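Local coordinates for polyhedrin (Simulium ubiquitum cypovirus, PDB 5A9A), which forms the crystalline matrix of cypovirus occlusion bodies (polyhedra), which probably protects embedded virus particles, and binds UTP in these crystals, at residues K80-Q85 with G92-P97; M67-K72 with L99-V104; G60-R65 with L171-P176. All blocks are in the same frame, centred on the assembly; numbering follows the deposited sequence.

Interaction 1 (K80-Q85 with G92-P97); sequences KEFENQ and GDSHHP. With UTP (uridine 5'-triphosphate), chain B.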
loop_
_atom_site.group_PDB
_atom_site.type_symbol
_atom_site.label_atom_id
_atom_site.label_comp_id
_atom_site.label_asym_id
_atom_site.label_seq_id
_atom_site.Cartn_x
_atom_site.Cartn_y
_atom_site.Cartn_z
ATOM N N LYS A 80 1.582 -22.936 1.689
ATOM C CA LYS A 80 2.507 -22.699 0.587
ATOM C C LYS A 80 2.288 -23.709 -0.536
ATOM O O LYS A 80 2.210 -23.340 -1.709
ATOM C CB LYS A 80 3.959 -22.781 1.061
ATOM C CG LYS A 80 4.969 -22.625 -0.070
ATOM C CD LYS A 80 6.399 -22.667 0.436
ATOM C CE LYS A 80 6.847 -24.086 0.739
ATOM N NZ LYS A 80 8.214 -24.111 1.327
ATOM N N GLU A 81 2.198 -24.986 -0.175
ATOM C CA GLU A 81 2.067 -26.045 -1.168
ATOM C C GLU A 81 0.722 -25.969 -1.877
ATOM O O GLU A 81 0.632 -26.190 -3.085
ATOM C CB GLU A 81 2.236 -27.419 -0.519
ATOM C CG GLU A 81 3.606 -27.649 0.087
ATOM C CD GLU A 81 4.726 -27.453 -0.918
ATOM O OE1 GLU A 81 4.452 -27.469 -2.140
ATOM O OE2 GLU A 81 5.883 -27.286 -0.485
ATOM N N PHE A 82 -0.330 -25.658 -1.128
ATOM C CA PHE A 82 -1.643 -25.510 -1.737
ATOM C C PHE A 82 -1.608 -24.339 -2.716
ATOM O O PHE A 82 -2.146 -24.422 -3.819
ATOM C CB PHE A 82 -2.728 -25.292 -0.682
ATOM C CG PHE A 82 -4.117 -25.576 -1.184
ATOM C CD1 PHE A 82 -4.838 -24.604 -1.864
ATOM C CD2 PHE A 82 -4.694 -26.821 -0.990
ATOM C CE1 PHE A 82 -6.115 -24.867 -2.331
ATOM C CE2 PHE A 82 -5.972 -27.090 -1.454
ATOM C CZ PHE A 82 -6.682 -26.111 -2.125
ATOM N N GLU A 83 -0.960 -23.250 -2.316
ATOM C CA GLU A 83 -0.849 -22.088 -3.192
ATOM C C GLU A 83 -0.079 -22.437 -4.467
ATOM O O GLU A 83 -0.437 -21.994 -5.557
ATOM C CB GLU A 83 -0.179 -20.912 -2.480
ATOM C CG GLU A 83 -0.173 -19.646 -3.324
ATOM C CD GLU A 83 0.371 -18.440 -2.589
ATOM O OE1 GLU A 83 1.020 -18.612 -1.532
ATOM O OE2 GLU A 83 0.151 -17.314 -3.083
ATOM N N ASN A 84 0.980 -23.230 -4.329
ATOM C CA ASN A 84 1.731 -23.690 -5.492
ATOM C C ASN A 84 0.829 -24.418 -6.480
ATOM O O ASN A 84 0.801 -24.094 -7.669
ATOM C CB ASN A 84 2.867 -24.626 -5.077
ATOM C CG ASN A 84 4.106 -23.883 -4.623
ATOM O OD1 ASN A 84 4.331 -22.733 -5.003
ATOM N ND2 ASN A 84 4.931 -24.546 -3.815
ATOM N N GLN A 85 0.093 -25.404 -5.981
ATOM C CA GLN A 85 -0.766 -26.214 -6.833
ATOM C C GLN A 85 -1.828 -25.355 -7.515
ATOM O O GLN A 85 -2.151 -25.565 -8.683
ATOM C CB GLN A 85 -1.431 -27.327 -6.019
ATOM C CG GLN A 85 -2.244 -28.293 -6.864
ATOM C CD GLN A 85 -1.456 -28.832 -8.046
ATOM O OE1 GLN A 85 -0.238 -28.993 -7.974
ATOM N NE2 GLN A 85 -2.148 -29.103 -9.143
ATOM N N GLY A 92 2.824 -28.143 -6.552
ATOM C CA GLY A 92 2.620 -28.119 -5.115
ATOM C C GLY A 92 2.576 -29.509 -4.510
ATOM O O GLY A 92 1.850 -30.378 -4.987
ATOM N N ASP A 93 3.363 -29.723 -3.461
ATOM C CA ASP A 93 3.287 -30.962 -2.700
ATOM C C ASP A 93 2.059 -30.878 -1.799
ATOM O O ASP A 93 2.165 -30.806 -0.575
ATOM C CB ASP A 93 4.561 -31.181 -1.882
ATOM C CG ASP A 93 4.628 -32.563 -1.266
ATOM O OD1 ASP A 93 3.800 -33.421 -1.636
ATOM O OD2 ASP A 93 5.515 -32.794 -0.416
ATOM N N SER A 94 0.891 -30.878 -2.432
ATOM C CA SER A 94 -0.379 -30.678 -1.746
ATOM C C SER A 94 -1.283 -31.879 -2.007
ATOM O O SER A 94 -1.420 -32.316 -3.148
ATOM C CB SER A 94 -1.027 -29.384 -2.247
ATOM O OG SER A 94 -2.331 -29.210 -1.726
ATOM N N HIS A 95 -1.902 -32.408 -0.953
ATOM C CA HIS A 95 -2.551 -33.714 -1.033
ATOM C C HIS A 95 -4.066 -33.703 -0.837
ATOM O O HIS A 95 -4.670 -34.769 -0.753
ATOM C CB HIS A 95 -1.953 -34.661 0.013
ATOM C CG HIS A 95 -0.475 -34.515 0.191
ATOM N ND1 HIS A 95 0.125 -34.509 1.433
ATOM C CD2 HIS A 95 0.526 -34.380 -0.712
ATOM C CE1 HIS A 95 1.431 -34.369 1.287
ATOM N NE2 HIS A 95 1.700 -34.288 -0.004
ATOM N N HIS A 96 -4.681 -32.527 -0.752
ATOM C CA HIS A 96 -6.129 -32.457 -0.559
ATOM C C HIS A 96 -6.765 -31.464 -1.523
ATOM O O HIS A 96 -6.184 -30.419 -1.810
ATOM C CB HIS A 96 -6.469 -32.060 0.881
ATOM C CG HIS A 96 -5.893 -32.977 1.915
ATOM N ND1 HIS A 96 -6.336 -34.269 2.093
ATOM C CD2 HIS A 96 -4.920 -32.783 2.835
ATOM C CE1 HIS A 96 -5.652 -34.836 3.071
ATOM N NE2 HIS A 96 -4.785 -33.955 3.538
ATOM N N PRO A 97 -7.968 -31.789 -2.028
ATOM C CA PRO A 97 -8.639 -30.889 -2.971
ATOM C C PRO A 97 -8.933 -29.507 -2.391
ATOM O O PRO A 97 -8.849 -28.528 -3.130
ATOM C CB PRO A 97 -9.940 -31.629 -3.295
ATOM C CG PRO A 97 -9.612 -33.064 -3.076
ATOM C CD PRO A 97 -8.685 -33.069 -1.893
HETATM P PA UTP B . -3.244 -33.986 9.557
HETATM O O1A UTP B . -3.925 -34.820 8.500
HETATM O O2A UTP B . -3.875 -33.823 10.919
HETATM O O3A UTP B . -1.741 -34.529 9.753
HETATM O "O5'" UTP B . -3.012 -32.514 8.960
HETATM P PB UTP B . -0.889 -35.140 8.531
HETATM O O1B UTP B . 0.570 -35.015 8.892
HETATM O O2B UTP B . -1.468 -36.486 8.178
HETATM O O3B UTP B . -1.168 -34.132 7.306
HETATM P PG UTP B . -1.281 -34.663 5.790
HETATM O O1G UTP B . -0.827 -36.098 5.879
HETATM O O2G UTP B . -0.361 -33.765 5.007
HETATM O O3G UTP B . -2.744 -34.474 5.479
HETATM C "C5'" UTP B . -3.723 -31.391 9.477
HETATM C "C4'" UTP B . -5.001 -31.183 8.676
HETATM O "O4'" UTP B . -5.384 -29.807 8.637
HETATM C "C1'" UTP B . -6.135 -29.591 7.443
HETATM C "C2'" UTP B . -5.557 -30.545 6.408
HETATM O "O2'" UTP B . -6.578 -31.135 5.597
HETATM C "C3'" UTP B . -4.851 -31.614 7.225
HETATM O "O3'" UTP B . -5.462 -32.888 7.023
HETATM N N1 UTP B . -6.084 -28.185 7.033
HETATM C C6 UTP B . -5.721 -27.249 7.912
HETATM C C2 UTP B . -6.447 -27.811 5.724
HETATM O O2 UTP B . -6.794 -28.680 4.904
HETATM N N3 UTP B . -6.416 -26.528 5.354
HETATM C C4 UTP B . -6.050 -25.574 6.220
HETATM O O4 UTP B . -6.026 -24.378 5.862
HETATM C C5 UTP B . -5.694 -25.918 7.519
#
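Gly92 meets the last turns of helix 76-87 where the following loop folds back along it, the CA atoms of Gln85 and Gly92 being 4.2 Å apart. Gly92 is wedged against the helix backbone: its CA lies 3.4 Å from the carbonyl O of Glu81 in a CA-H...O contact, with Asn84 CB packed on the same carbon. Glu81 makes the stronger of the two hydrogen bonds across the contact, its OE1 taking the N-H of Asp93 at 2.8 Å. That donor stands 48° out of the carboxylate plane, and the carboxylate reaches it because the Glu81 chain bends at chi2 (-56°). Gln85 OE1 receives Gly92 N only weakly, while its NE2 is held by Asp90. Phe82 swings its ring toward the loop with CG anti to the backbone N. The ring edge then faces backbone carbonyls, CE2 lying 3.4 Å from His96 O and CZ 3.4 Å from Pro97 O. Beyond, the loop carries two histidines of the UTP pocket. His95 NE2 donates to Asp93 OD1 at 2.8 Å, which restrains the imidazole, the acceptor lying near its ring plane, and His96 NE2 gives a nearly straight bond (172°) to O3G of the UTP gamma-phosphate, 2.9 Å away. The contact thus sets the loop bearing His95 and His96 against helix 76-87, whose other surfaces meet Trp64, Leu99 and, through Glu83 and Asn84, strand 201-208 of a second subunit.

Interaction 2 (M67-K72 with L99-V104); sequences MLYMDK and LFEYPV. With UTP (uridine 5'-triphosphate), chain B.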
loop_
_atom_site.group_PDB
_atom_site.type_symbol
_atom_site.label_atom_id
_atom_site.label_comp_id
_atom_site.label_asym_id
_atom_site.label_seq_id
_atom_site.Cartn_x
_atom_site.Cartn_y
_atom_site.Cartn_z
ATOM N N MET A 67 -6.803 -14.542 1.242
ATOM C CA MET A 67 -8.152 -15.058 1.443
ATOM C C MET A 67 -8.229 -15.965 2.665
ATOM O O MET A 67 -9.301 -16.138 3.247
ATOM C CB MET A 67 -8.615 -15.845 0.209
ATOM C CG MET A 67 -8.630 -15.050 -1.095
ATOM S SD MET A 67 -9.963 -13.835 -1.221
ATOM C CE MET A 67 -11.378 -14.891 -1.541
ATOM N N LEU A 68 -7.095 -16.541 3.055
ATOM C CA LEU A 68 -7.088 -17.588 4.072
ATOM C C LEU A 68 -7.423 -17.075 5.474
ATOM O O LEU A 68 -7.206 -15.908 5.804
ATOM C CB LEU A 68 -5.744 -18.318 4.089
ATOM C CG LEU A 68 -5.312 -18.934 2.756
ATOM C CD1 LEU A 68 -4.057 -19.769 2.948
ATOM C CD2 LEU A 68 -6.425 -19.779 2.150
ATOM N N TYR A 69 -7.946 -17.986 6.288
ATOM C CA TYR A 69 -8.463 -17.683 7.615
ATOM C C TYR A 69 -7.420 -17.069 8.552
ATOM O O TYR A 69 -7.645 -16.002 9.125
ATOM C CB TYR A 69 -9.016 -18.971 8.228
ATOM C CG TYR A 69 -9.804 -18.783 9.502
ATOM C CD1 TYR A 69 -10.897 -17.930 9.549
ATOM C CD2 TYR A 69 -9.469 -19.480 10.654
ATOM C CE1 TYR A 69 -11.629 -17.771 10.710
ATOM C CE2 TYR A 69 -10.190 -19.323 11.821
ATOM C CZ TYR A 69 -11.272 -18.470 11.841
ATOM O OH TYR A 69 -11.994 -18.310 13.001
ATOM N N MET A 70 -6.285 -17.743 8.714
ATOM C CA MET A 70 -5.267 -17.291 9.659
ATOM C C MET A 70 -3.858 -17.395 9.083
ATOM O O MET A 70 -3.092 -16.433 9.126
ATOM C CB MET A 70 -5.364 -18.092 10.959
ATOM C CG MET A 70 -6.633 -17.811 11.740
ATOM S SD MET A 70 -6.502 -18.228 13.487
ATOM C CE MET A 70 -7.663 -17.053 14.179
ATOM N N ASP A 71 -3.518 -18.563 8.554
ATOM C CA ASP A 71 -2.212 -18.762 7.944
ATOM C C ASP A 71 -1.107 -18.639 8.993
ATOM O O ASP A 71 -0.184 -17.836 8.847
ATOM C CB ASP A 71 -2.001 -17.735 6.829
ATOM C CG ASP A 71 -1.216 -18.293 5.658
ATOM O OD1 ASP A 71 -0.599 -19.369 5.802
ATOM O OD2 ASP A 71 -1.218 -17.648 4.590
ATOM N N LYS A 72 -1.209 -19.438 10.052
ATOM C CA LYS A 72 -0.208 -19.447 11.113
ATOM C C LYS A 72 1.049 -20.189 10.673
ATOM O O LYS A 72 1.005 -20.998 9.746
ATOM C CB LYS A 72 -0.765 -20.124 12.363
ATOM C CG LYS A 72 -1.636 -19.246 13.246
ATOM C CD LYS A 72 -2.375 -20.091 14.278
ATOM C CE LYS A 72 -1.497 -21.220 14.811
ATOM N NZ LYS A 72 -2.246 -22.168 15.679
ATOM N N LEU A 99 -8.719 -26.613 1.153
ATOM C CA LEU A 99 -8.176 -26.210 2.440
ATOM C C LEU A 99 -9.314 -25.938 3.417
ATOM O O LEU A 99 -10.328 -25.343 3.050
ATOM C CB LEU A 99 -7.340 -24.935 2.304
ATOM C CG LEU A 99 -5.963 -25.004 1.643
ATOM C CD1 LEU A 99 -5.328 -23.620 1.671
ATOM C CD2 LEU A 99 -5.061 -26.014 2.330
ATOM N N PHE A 100 -9.143 -26.380 4.657
ATOM C CA PHE A 100 -10.054 -26.007 5.730
ATOM C C PHE A 100 -10.175 -24.485 5.836
ATOM O O PHE A 100 -11.241 -23.967 6.167
ATOM C CB PHE A 100 -9.559 -26.569 7.067
ATOM C CG PHE A 100 -9.763 -28.053 7.226
ATOM C CD1 PHE A 100 -10.759 -28.720 6.530
ATOM C CD2 PHE A 100 -8.956 -28.779 8.085
ATOM C CE1 PHE A 100 -10.940 -30.084 6.686
ATOM C CE2 PHE A 100 -9.134 -30.144 8.245
ATOM C CZ PHE A 100 -10.126 -30.795 7.545
ATOM N N GLU A 101 -9.089 -23.772 5.546
ATOM C CA GLU A 101 -9.020 -22.338 5.833
ATOM C C GLU A 101 -9.343 -21.406 4.665
ATOM O O GLU A 101 -9.181 -20.188 4.785
ATOM C CB GLU A 101 -7.640 -21.966 6.376
ATOM C CG GLU A 101 -7.386 -22.436 7.796
ATOM C CD GLU A 101 -6.300 -21.631 8.484
ATOM O OE1 GLU A 101 -5.898 -20.581 7.938
ATOM O OE2 GLU A 101 -5.849 -22.047 9.572
ATOM N N TYR A 102 -9.781 -21.949 3.537
ATOM C CA TYR A 102 -10.214 -21.088 2.445
ATOM C C TYR A 102 -11.710 -20.823 2.596
ATOM O O TYR A 102 -12.483 -21.746 2.839
ATOM C CB TYR A 102 -9.904 -21.705 1.081
ATOM C CG TYR A 102 -10.204 -20.768 -0.066
ATOM C CD1 TYR A 102 -11.496 -20.623 -0.547
ATOM C CD2 TYR A 102 -9.197 -20.017 -0.658
ATOM C CE1 TYR A 102 -11.780 -19.762 -1.580
ATOM C CE2 TYR A 102 -9.471 -19.154 -1.700
ATOM C CZ TYR A 102 -10.768 -19.031 -2.155
ATOM O OH TYR A 102 -11.060 -18.179 -3.190
ATOM N N PRO A 103 -12.122 -19.553 2.462
ATOM C CA PRO A 103 -13.507 -19.175 2.774
ATOM C C PRO A 103 -14.536 -19.771 1.817
ATOM O O PRO A 103 -14.191 -20.199 0.718
ATOM C CB PRO A 103 -13.484 -17.647 2.653
ATOM C CG PRO A 103 -12.390 -17.366 1.692
ATOM C CD PRO A 103 -11.340 -18.410 1.960
ATOM N N VAL A 104 -15.792 -19.792 2.249
ATOM C CA VAL A 104 -16.880 -20.334 1.438
ATOM C C VAL A 104 -17.751 -19.227 0.852
ATOM O O VAL A 104 -18.586 -19.481 -0.017
ATOM C CB VAL A 104 -17.783 -21.283 2.259
ATOM C CG1 VAL A 104 -17.053 -22.580 2.569
ATOM C CG2 VAL A 104 -18.262 -20.605 3.541
HETATM P PA UTP B . -3.244 -33.986 9.557
HETATM O O1A UTP B . -3.925 -34.820 8.500
HETATM O O2A UTP B . -3.875 -33.823 10.919
HETATM O O3A UTP B . -1.741 -34.529 9.753
HETATM O "O5'" UTP B . -3.012 -32.514 8.960
HETATM P PB UTP B . -0.889 -35.140 8.531
HETATM O O1B UTP B . 0.570 -35.015 8.892
HETATM O O2B UTP B . -1.468 -36.486 8.178
HETATM O O3B UTP B . -1.168 -34.132 7.306
HETATM P PG UTP B . -1.281 -34.663 5.790
HETATM O O1G UTP B . -0.827 -36.098 5.879
HETATM O O2G UTP B . -0.361 -33.765 5.007
HETATM O O3G UTP B . -2.744 -34.474 5.479
HETATM C "C5'" UTP B . -3.723 -31.391 9.477
HETATM C "C4'" UTP B . -5.001 -31.183 8.676
HETATM O "O4'" UTP B . -5.384 -29.807 8.637
HETATM C "C1'" UTP B . -6.135 -29.591 7.443
HETATM C "C2'" UTP B . -5.557 -30.545 6.408
HETATM O "O2'" UTP B . -6.578 -31.135 5.597
HETATM C "C3'" UTP B . -4.851 -31.614 7.225
HETATM O "O3'" UTP B . -5.462 -32.888 7.023
HETATM N N1 UTP B . -6.084 -28.185 7.033
HETATM C C6 UTP B . -5.721 -27.249 7.912
HETATM C C2 UTP B . -6.447 -27.811 5.724
HETATM O O2 UTP B . -6.794 -28.680 4.904
HETATM N N3 UTP B . -6.416 -26.528 5.354
HETATM C C4 UTP B . -6.050 -25.574 6.220
HETATM O O4 UTP B . -6.026 -24.378 5.862
HETATM C C5 UTP B . -5.694 -25.918 7.519
HETATM O O HOH W 1 -3.510 -21.186 10.690
#
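Glu101 is the hub between two irregular loops, meeting 67-72 with both its backbone and its carboxylate. The tight part spans Leu68, Glu101 and Tyr102, the CA atoms of Leu68 and Tyr102 being 5.0 Å apart. Glu101 O accepts Tyr69 N at 2.9 Å in the carbonyl plane, and Leu68 CA adds a CA-H...O contact to the same oxygen. Alongside, Leu68 CD2 lies 4.0 Å from both Leu99 CD1 and Tyr102 CD2, while Met67 sets its CB 3.9 Å from Tyr102 CE2. Extended beyond CG (chi2 -158°), the Glu101 side chain brings OE1 to two consecutive amides: OE1 offers its syn lone pair to Asp71 N, at 3.2 Å, whereas Met70 N, at 3.0 Å, comes from 46° above the carboxylate plane. Two bonds therefore fix the rotation of the group. The looser, solvent side is Met70, Lys72 and a water bridging Glu101 OE2 to the Lys72 amide. Leu99, Phe100 and Glu101 open a type I turn against UTP, with uracil O2 over one Phe100 face, toward the rim, and a weak Glu101 N bond to O4, but over-short approaches make these details doubtful. Loop 99-102, tied to 67-72 through Glu101, forms part of the uridine-nucleotide pocket seen in this crystal.

Interaction 3 (G60-R65 with L171-P176); sequences GYFNWR and LKFKFP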
loop_
_atom_site.group_PDB
_atom_site.type_symbol
_atom_site.label_atom_id
_atom_site.label_comp_id
_atom_site.label_asym_id
_atom_site.label_seq_id
_atom_site.Cartn_x
_atom_site.Cartn_y
_atom_site.Cartn_z
ATOM N N GLY A 60 -8.725 -1.677 -3.216
ATOM C CA GLY A 60 -7.788 -2.618 -2.644
ATOM C C GLY A 60 -8.064 -4.000 -3.186
ATOM O O GLY A 60 -8.851 -4.166 -4.120
ATOM N N TYR A 61 -7.424 -4.998 -2.592
ATOM C CA TYR A 61 -7.545 -6.355 -3.088
ATOM C C TYR A 61 -7.199 -7.359 -2.008
ATOM O O TYR A 61 -6.618 -7.019 -0.979
ATOM C CB TYR A 61 -6.585 -6.563 -4.258
ATOM C CG TYR A 61 -5.136 -6.501 -3.827
ATOM C CD1 TYR A 61 -4.496 -5.282 -3.661
ATOM C CD2 TYR A 61 -4.419 -7.658 -3.565
ATOM C CE1 TYR A 61 -3.179 -5.216 -3.257
ATOM C CE2 TYR A 61 -3.099 -7.604 -3.164
ATOM C CZ TYR A 61 -2.485 -6.380 -3.011
ATOM O OH TYR A 61 -1.170 -6.316 -2.608
ATOM N N PHE A 62 -7.572 -8.605 -2.265
ATOM C CA PHE A 62 -7.063 -9.736 -1.517
ATOM C C PHE A 62 -6.480 -10.691 -2.538
ATOM O O PHE A 62 -7.217 -11.224 -3.365
ATOM C CB PHE A 62 -8.193 -10.433 -0.756
ATOM C CG PHE A 62 -8.705 -9.656 0.421
ATOM C CD1 PHE A 62 -9.479 -8.521 0.238
ATOM C CD2 PHE A 62 -8.422 -10.068 1.711
ATOM C CE1 PHE A 62 -9.954 -7.808 1.321
ATOM C CE2 PHE A 62 -8.897 -9.360 2.800
ATOM C CZ PHE A 62 -9.661 -8.226 2.603
ATOM N N ASN A 63 -5.167 -10.899 -2.513
ATOM C CA ASN A 63 -4.582 -11.915 -3.379
ATOM C C ASN A 63 -4.997 -13.265 -2.823
ATOM O O ASN A 63 -5.621 -13.321 -1.764
ATOM C CB ASN A 63 -3.059 -11.780 -3.478
ATOM C CG ASN A 63 -2.348 -12.000 -2.149
ATOM O OD1 ASN A 63 -2.812 -12.749 -1.290
ATOM N ND2 ASN A 63 -1.205 -11.347 -1.985
ATOM N N TRP A 64 -4.673 -14.348 -3.519
ATOM C CA TRP A 64 -5.169 -15.654 -3.105
ATOM C C TRP A 64 -4.820 -15.946 -1.646
ATOM O O TRP A 64 -5.673 -16.368 -0.868
ATOM C CB TRP A 64 -4.623 -16.769 -3.995
ATOM C CG TRP A 64 -5.168 -18.100 -3.605
ATOM C CD1 TRP A 64 -6.306 -18.685 -4.071
ATOM C CD2 TRP A 64 -4.619 -19.002 -2.639
ATOM N NE1 TRP A 64 -6.498 -19.899 -3.462
ATOM C CE2 TRP A 64 -5.475 -20.118 -2.578
ATOM C CE3 TRP A 64 -3.484 -18.976 -1.823
ATOM C CZ2 TRP A 64 -5.234 -21.199 -1.734
ATOM C CZ3 TRP A 64 -3.243 -20.054 -0.988
ATOM C CH2 TRP A 64 -4.113 -21.150 -0.952
ATOM N N ARG A 65 -3.563 -15.714 -1.283
ATOM C CA ARG A 65 -3.092 -15.987 0.070
ATOM C C ARG A 65 -3.861 -15.165 1.099
ATOM O O ARG A 65 -4.128 -15.635 2.204
ATOM C CB ARG A 65 -1.599 -15.677 0.177
ATOM C CG ARG A 65 -0.931 -16.233 1.425
ATOM C CD ARG A 65 -0.821 -17.751 1.368
ATOM N NE ARG A 65 -0.074 -18.278 2.509
ATOM C CZ ARG A 65 1.047 -18.989 2.423
ATOM N NH1 ARG A 65 1.565 -19.302 1.243
ATOM N NH2 ARG A 65 1.644 -19.410 3.531
ATOM N N LEU A 171 -9.860 -11.361 -4.829
ATOM C CA LEU A 171 -10.791 -10.236 -4.805
ATOM C C LEU A 171 -10.129 -8.895 -5.106
ATOM O O LEU A 171 -9.037 -8.604 -4.619
ATOM C CB LEU A 171 -11.477 -10.175 -3.437
ATOM C CG LEU A 171 -12.648 -9.201 -3.286
ATOM C CD1 LEU A 171 -13.872 -9.719 -4.024
ATOM C CD2 LEU A 171 -12.967 -8.978 -1.816
ATOM N N LYS A 172 -10.806 -8.083 -5.914
ATOM C CA LYS A 172 -10.380 -6.713 -6.191
ATOM C C LYS A 172 -11.613 -5.818 -6.147
ATOM O O LYS A 172 -12.673 -6.202 -6.640
ATOM C CB LYS A 172 -9.697 -6.622 -7.562
ATOM C CG LYS A 172 -8.897 -5.339 -7.778
ATOM C CD LYS A 172 -8.063 -5.389 -9.060
ATOM C CE LYS A 172 -8.924 -5.214 -10.305
ATOM N NZ LYS A 172 -8.110 -5.176 -11.559
ATOM N N PHE A 173 -11.490 -4.635 -5.552
ATOM C CA PHE A 173 -12.661 -3.774 -5.361
ATOM C C PHE A 173 -12.357 -2.281 -5.412
ATOM O O PHE A 173 -11.223 -1.851 -5.194
ATOM C CB PHE A 173 -13.340 -4.099 -4.029
ATOM C CG PHE A 173 -12.404 -4.103 -2.856
ATOM C CD1 PHE A 173 -12.150 -2.939 -2.151
ATOM C CD2 PHE A 173 -11.780 -5.274 -2.458
ATOM C CE1 PHE A 173 -11.285 -2.940 -1.071
ATOM C CE2 PHE A 173 -10.916 -5.285 -1.379
ATOM C CZ PHE A 173 -10.669 -4.113 -0.682
ATOM N N LYS A 174 -13.398 -1.500 -5.689
ATOM C CA LYS A 174 -13.303 -0.047 -5.749
ATOM C C LYS A 174 -14.620 0.577 -5.297
ATOM O O LYS A 174 -15.668 0.308 -5.879
ATOM C CB LYS A 174 -12.987 0.410 -7.176
ATOM C CG LYS A 174 -12.712 1.901 -7.296
ATOM C CD LYS A 174 -13.487 2.535 -8.443
ATOM C CE LYS A 174 -13.020 2.032 -9.799
ATOM N NZ LYS A 174 -13.427 2.966 -10.887
ATOM N N PHE A 175 -14.561 1.403 -4.256
ATOM C CA PHE A 175 -15.736 2.124 -3.775
ATOM C C PHE A 175 -15.428 3.615 -3.696
ATOM O O PHE A 175 -14.901 4.082 -2.692
ATOM C CB PHE A 175 -16.159 1.608 -2.396
ATOM C CG PHE A 175 -16.459 0.136 -2.365
ATOM C CD1 PHE A 175 -17.721 -0.336 -2.687
ATOM C CD2 PHE A 175 -15.481 -0.775 -2.007
ATOM C CE1 PHE A 175 -17.996 -1.694 -2.663
ATOM C CE2 PHE A 175 -15.752 -2.130 -1.976
ATOM C CZ PHE A 175 -17.011 -2.588 -2.303
ATOM N N PRO A 176 -15.755 4.366 -4.758
ATOM C CA PRO A 176 -15.390 5.782 -4.850
ATOM C C PRO A 176 -16.473 6.732 -4.340
ATOM O O PRO A 176 -17.662 6.429 -4.435
ATOM C CB PRO A 176 -15.179 5.973 -6.352
ATOM C CG PRO A 176 -16.179 5.040 -6.972
ATOM C CD PRO A 176 -16.370 3.882 -6.006
#
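Phe173, Phe62 and Gly60, which bury nearly equal areas, carry this pairing of strands 57-62 and 170-176. The short strand axes approach to 4.6 Å at 163°, close to antiparallel. Gly60 and Phe173 form a hydrogen-bonded pair, with Phe173 N giving to Gly60 O at 3.0 Å and Gly60 N to Phe173 O at 3.2 Å. The Phe173 ring folds back over its own partner because CG sits between the backbone N and the carbonyl carbon (chi1 51°). Gly60 O consequently lies over the centre of one ring face, 3.5 Å above the plane, and Gly60 CA makes a CH-pi contact 4.1 Å from the ring centroid. Phe62 forms the second hydrogen-bonded pair, with Leu171: its N reaches Leu171 O at 2.8 Å and its O receives Leu171 N at 3.0 Å. On the sheet face shared with Phe173, the Phe62 ring lies beside Leu171, pointing the same way, and meets Phe173 obliquely, Phe62 CE1 lying 3.8 Å from Phe173 CE2. Between these pairs, Tyr61 and Lys172 form the non-hydrogen-bonded pair on the opposite face, where Lys172 NZ bonds to Ala139 O and Lys172 makes a cation-pi contact with Trp140. This is an antiparallel edge-strand pairing in a four-stranded sheet, with strand 57-62 outermost within the chain and the aromatic cluster on the face bearing Phe62 and Phe173, which meets Phe40 and Tyr52 of the six-stranded sheet edge-to-face.

Interaction 3 is the buried one, a sheet pairing built on backbone hydrogen bonds and aromatic packing, about 10 Å from the chain centre. Interactions 2 and 1 lie progressively farther out, their centres about 19 and 29 Å from it; both are partly buried, interaction 1 a helix-loop contact and interaction 2 a loop-loop one, and rely more on carboxylates accepting backbone amides. Both also touch UTP, interaction 2 at the base and interaction 1 at the gamma-phosphate. They are nested along the chain, interaction 1 inside the loop closed by interaction 2, and that inside interaction 3. Residues 60-65 tie all three together: Arg65 bridges to Asp71 and Glu83, while Trp64 packs on Phe82, Leu99 and Tyr102.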